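Putative xanthine dehydrogenase YAGS fad-binding subunit (Escherichia coli, PDB 5G5G) serves as the large subunit of a periplasmic aldehyde oxidase, holding the molybdenum and pterin cytosine dinucleotide cofactor, and probably oxidises aldehydes. Local coordinates at residues C[52-57]-C[110-115]; C[81-86]-C[98-103]. All blocks are in the same frame, centred on the assembly; numbering follows the deposited sequence. Where two conformers were deposited one is given.

How the interactions relate
Both contacts lie in the a/b hammerhead domain, with centres about 9 Å apart. Interaction 1 is the more buried. It joins two neighbouring strands by backbone hydrogen bonds, broken in step by a bulge. Interaction 2 is partly buried and has no direct hydrogen bond across it: apolar packing and one bridging water join the turn after strand 77-82 to a loop. The two share a sheet, since strand 111-117 pairs with strand 49-55 on one side and strand 77-82 on the other. Leu114 O lies 2.8 Å from Ile81 N, and Ala111 O lies 2.7 Å from Gly101 N, both probable hydrogen bonds. Helix 250-262 packs on side chains from both contacts.

Interaction 1 of 2, residues C[52-57]-C[110-115]; sequences YIVGSA and QAIALV
Val54 O takes two amides of segment 110-115. Ile112 N gives the stronger bond, at 2.8 Å and almost straight (176°). Ala113 N gives a weak one to the same oxygen, at 3.4 Å. This is the tight part of the contact. Val54 N returns a bond to Ala113 O at 2.8 Å. Ile112 turns its CG1 between its backbone N and carbonyl carbon (chi1 61°). That brings CG1 to 3.4 Å from Val54 O and 4.0 Å from Val54 CG1. Ile112 and Ala113 both face Val54, a classic beta bulge in an antiparallel pair of strands within the mixed sheet. Before the bulge, Tyr52 and Val115 form a hydrogen-bonded pair. Leu114 has CG anti to its backbone N (chi1 -178°), and its CD1 methyl packs over the Tyr52 backbone, 3.5 Å from Tyr52 N. Ile53, Ala111 and Leu114 turn to the face packed on helix 250-262. The Tyr52 end is looser: Tyr52 is partly exposed, and its ring leads away from segment 110-115 to helix 120-127. Past the strand end, Ser56 N still bonds to Gln110 O at 2.8 Å, while Ser56 OG turns to Ile58 O.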
# COMPACT_ATOMS: atom_id res chain seq x y z
N TYR C 52 -14.47 -18.03 4.69
CA TYR C 52 -13.05 -17.93 4.64
C TYR C 52 -12.57 -18.68 3.39
O TYR C 52 -12.85 -19.88 3.22
CB TYR C 52 -12.40 -18.41 5.93
CG TYR C 52 -10.99 -17.91 6.11
CD1 TYR C 52 -9.91 -18.54 5.49
CD2 TYR C 52 -10.73 -16.82 6.92
CE1 TYR C 52 -8.61 -18.09 5.67
CE2 TYR C 52 -9.46 -16.34 7.11
CZ TYR C 52 -8.40 -16.98 6.49
OH TYR C 52 -7.13 -16.50 6.66
N ILE C 53 -11.86 -17.95 2.54
CA ILE C 53 -11.37 -18.45 1.27
C ILE C 53 -10.23 -19.47 1.37
O ILE C 53 -9.33 -19.30 2.17
CB ILE C 53 -10.96 -17.22 0.43
CG1 ILE C 53 -11.62 -17.29 -0.90
CG2 ILE C 53 -9.48 -16.87 0.52
CD1 ILE C 53 -12.86 -16.46 -0.77
N VAL C 54 -10.28 -20.52 0.53
CA VAL C 54 -9.14 -21.43 0.33
C VAL C 54 -8.63 -21.19 -1.08
O VAL C 54 -9.37 -21.32 -2.07
CB VAL C 54 -9.54 -22.89 0.50
CG1 VAL C 54 -8.37 -23.83 0.29
CG2 VAL C 54 -10.18 -23.09 1.88
N GLY C 55 -7.34 -20.88 -1.18
CA GLY C 55 -6.70 -20.60 -2.47
C GLY C 55 -5.78 -21.71 -2.93
O GLY C 55 -5.32 -22.52 -2.11
N SER C 56 -5.59 -21.81 -4.24
CA SER C 56 -4.74 -22.85 -4.80
C SER C 56 -3.33 -22.81 -4.22
O SER C 56 -2.68 -21.74 -4.16
CB SER C 56 -4.62 -22.70 -6.31
OG SER C 56 -3.75 -23.73 -6.78
N ALA C 57 -2.84 -23.98 -3.87
CA ALA C 57 -1.47 -24.14 -3.38
C ALA C 57 -0.44 -24.25 -4.53
O ALA C 57 0.77 -24.20 -4.27
CB ALA C 57 -1.36 -25.34 -2.45
N GLN C 110 -5.63 -18.93 -6.72
CA GLN C 110 -6.97 -18.88 -7.27
C GLN C 110 -7.94 -19.54 -6.30
O GLN C 110 -7.62 -20.59 -5.72
CB GLN C 110 -7.02 -19.60 -8.62
CG GLN C 110 -8.41 -19.65 -9.27
CD GLN C 110 -8.33 -20.31 -10.64
OE1 GLN C 110 -7.53 -21.23 -10.87
NE2 GLN C 110 -9.14 -19.81 -11.58
N ALA C 111 -9.08 -18.89 -6.07
CA ALA C 111 -10.00 -19.42 -5.07
C ALA C 111 -10.52 -20.81 -5.49
O ALA C 111 -10.93 -21.00 -6.65
CB ALA C 111 -11.16 -18.50 -4.86
N ILE C 112 -10.51 -21.77 -4.57
CA ILE C 112 -11.04 -23.12 -4.85
C ILE C 112 -12.13 -23.58 -3.90
O ILE C 112 -12.81 -24.58 -4.18
CB ILE C 112 -9.94 -24.20 -4.97
CG1 ILE C 112 -9.15 -24.32 -3.64
CG2 ILE C 112 -9.04 -23.87 -6.14
CD1 ILE C 112 -8.17 -25.49 -3.62
N ALA C 113 -12.27 -22.91 -2.77
CA ALA C 113 -13.31 -23.27 -1.81
C ALA C 113 -13.55 -22.09 -0.86
O ALA C 113 -12.73 -21.15 -0.77
CB ALA C 113 -12.96 -24.54 -1.04
N LEU C 114 -14.71 -22.15 -0.19
CA LEU C 114 -15.04 -21.18 0.86
C LEU C 114 -15.67 -21.92 2.01
O LEU C 114 -16.66 -22.61 1.82
CB LEU C 114 -16.02 -20.10 0.37
CG LEU C 114 -16.36 -19.02 1.41
CD1 LEU C 114 -15.36 -17.88 1.29
CD2 LEU C 114 -17.79 -18.54 1.27
N VAL C 115 -15.09 -21.82 3.21
CA VAL C 115 -15.74 -22.42 4.38
C VAL C 115 -16.57 -21.34 5.06
O VAL C 115 -16.02 -20.25 5.32
CB VAL C 115 -14.71 -22.94 5.38
CG1 VAL C 115 -15.39 -23.53 6.60
CG2 VAL C 115 -13.81 -23.99 4.75

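Interaction 2 of 2, residues C[81-86]-C[98-103]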
# COMPACT_ATOMS: atom_id res chain seq x y z
N ILE C 81 -18.27 -24.30 0.26
CA ILE C 81 -18.59 -24.04 -1.15
C ILE C 81 -17.41 -24.46 -2.01
O ILE C 81 -16.29 -24.09 -1.70
CB ILE C 81 -18.87 -22.57 -1.39
CG1 ILE C 81 -19.85 -22.04 -0.34
CG2 ILE C 81 -19.36 -22.34 -2.83
CD1 ILE C 81 -21.09 -22.84 -0.12
N THR C 82 -17.70 -25.16 -3.12
CA THR C 82 -16.68 -25.56 -4.09
C THR C 82 -17.21 -25.40 -5.49
O THR C 82 -18.40 -25.26 -5.66
CB THR C 82 -16.33 -27.05 -3.91
OG1 THR C 82 -17.47 -27.87 -4.25
CG2 THR C 82 -15.96 -27.35 -2.48
N ALA C 83 -16.34 -25.47 -6.51
CA ALA C 83 -16.83 -25.43 -7.91
C ALA C 83 -17.78 -26.55 -8.16
O ALA C 83 -18.82 -26.39 -8.83
CB ALA C 83 -15.69 -25.49 -8.91
N SER C 84 -17.45 -27.72 -7.60
CA SER C 84 -18.22 -28.88 -7.79
C SER C 84 -19.65 -28.74 -7.22
O SER C 84 -20.61 -29.28 -7.81
CB SER C 84 -17.47 -30.07 -7.18
OG SER C 84 -18.15 -31.18 -7.46
N ASN C 85 -19.82 -28.13 -6.06
CA ASN C 85 -21.17 -28.02 -5.48
C ASN C 85 -21.87 -26.69 -5.76
O ASN C 85 -23.04 -26.55 -5.42
CB ASN C 85 -21.22 -28.41 -3.99
CG ASN C 85 -20.51 -27.40 -3.08
OD1 ASN C 85 -20.39 -26.21 -3.41
ND2 ASN C 85 -20.04 -27.89 -1.93
N ALA C 86 -21.18 -25.73 -6.36
CA ALA C 86 -21.78 -24.42 -6.64
C ALA C 86 -22.74 -24.43 -7.87
O ALA C 86 -23.53 -23.50 -8.01
CB ALA C 86 -20.70 -23.36 -6.82
N ARG C 98 -10.97 -17.51 -14.11
CA ARG C 98 -12.19 -17.80 -13.37
C ARG C 98 -12.04 -17.38 -11.95
O ARG C 98 -11.00 -17.57 -11.34
CB ARG C 98 -12.48 -19.29 -13.40
CG ARG C 98 -12.93 -19.80 -14.77
CD ARG C 98 -13.45 -21.25 -14.73
NE ARG C 98 -13.91 -21.57 -16.09
CZ ARG C 98 -15.05 -21.11 -16.67
NH1 ARG C 98 -15.95 -20.38 -16.02
NH2 ARG C 98 -15.31 -21.41 -17.95
N LEU C 99 -13.12 -16.88 -11.37
CA LEU C 99 -13.11 -16.45 -9.96
C LEU C 99 -13.23 -17.65 -9.00
O LEU C 99 -12.86 -17.54 -7.84
CB LEU C 99 -14.20 -15.45 -9.67
CG LEU C 99 -14.06 -14.15 -10.46
CD1 LEU C 99 -15.24 -13.27 -10.15
CD2 LEU C 99 -12.76 -13.46 -10.09
N LEU C 100 -13.72 -18.78 -9.48
CA LEU C 100 -13.73 -20.01 -8.68
C LEU C 100 -13.10 -21.09 -9.54
O LEU C 100 -13.68 -21.46 -10.61
CB LEU C 100 -15.15 -20.38 -8.29
CG LEU C 100 -15.33 -21.68 -7.53
CD1 LEU C 100 -14.52 -21.69 -6.23
CD2 LEU C 100 -16.79 -21.81 -7.15
N GLY C 101 -11.95 -21.59 -9.12
CA GLY C 101 -11.21 -22.60 -9.90
C GLY C 101 -11.69 -24.00 -9.57
O GLY C 101 -12.42 -24.20 -8.60
N GLY C 102 -11.23 -24.97 -10.35
CA GLY C 102 -11.59 -26.38 -10.17
C GLY C 102 -12.49 -26.86 -11.29
O GLY C 102 -13.53 -26.29 -11.50
N PRO C 103 -12.14 -27.93 -12.00
CA PRO C 103 -10.98 -28.76 -11.77
C PRO C 103 -9.65 -28.17 -12.27
O PRO C 103 -8.62 -28.59 -11.82
CB PRO C 103 -11.36 -30.08 -12.48
CG PRO C 103 -12.29 -29.64 -13.57
CD PRO C 103 -13.02 -28.44 -13.07
O HOH W 1 -13.36 -25.72 -6.44
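Leu100 packs against Ala83 by its CD2 methyl. CD2 lies 3.7 Å from Ala83 CA and as near to Ala83 N, so it touches the backbone at the start of the short helix 83-86. Leu100 CG is anti to the backbone N (chi1 176°), and this extends the branch from its loop to the turn. The same methyl meets Ala86 CB at 4.2 Å. Ala86 in turn touches Leu257 of helix 250-262. With an alanine in place of Leu100, Ala83 and the Ala86 methyl would probably lose their apolar partner, and a gap would open between loop and turn.

The second kind of contact is methyl against backbone oxygen. Ala83 CB points at the loop and lies 3.5 Å from both Gly101 O and Gly102 O. Gly102 lies close to this methyl, where there is little room for a side chain. The backbone angles of Gly102 (phi 110°, psi 125°) are ones at which a CB would jam against the preceding carbonyl oxygen.

Polar contact between the segments runs through one water. It accepts from Ala83 N at 3.0 Å and donates to Gly101 O at 2.8 Å.

The turn is organised by bonds of its own. Thr82 is the N-cap, and Thr82 OG1 accepts from Asn85 N at 3.0 Å. Asn85 OD1 accepts from Thr82 N at 2.9 Å, with the donor above the amide plane. Together they make a capping box. Asn85 ND2 bonds back to Val80 O.

The helix is only weakly bonded, so the capping box probably does much to fix its start. The water gives an amide at that start an acceptor and ties it to Gly101. Between these two segments the join rests on apolar fit and this one water, with no direct hydrogen bond.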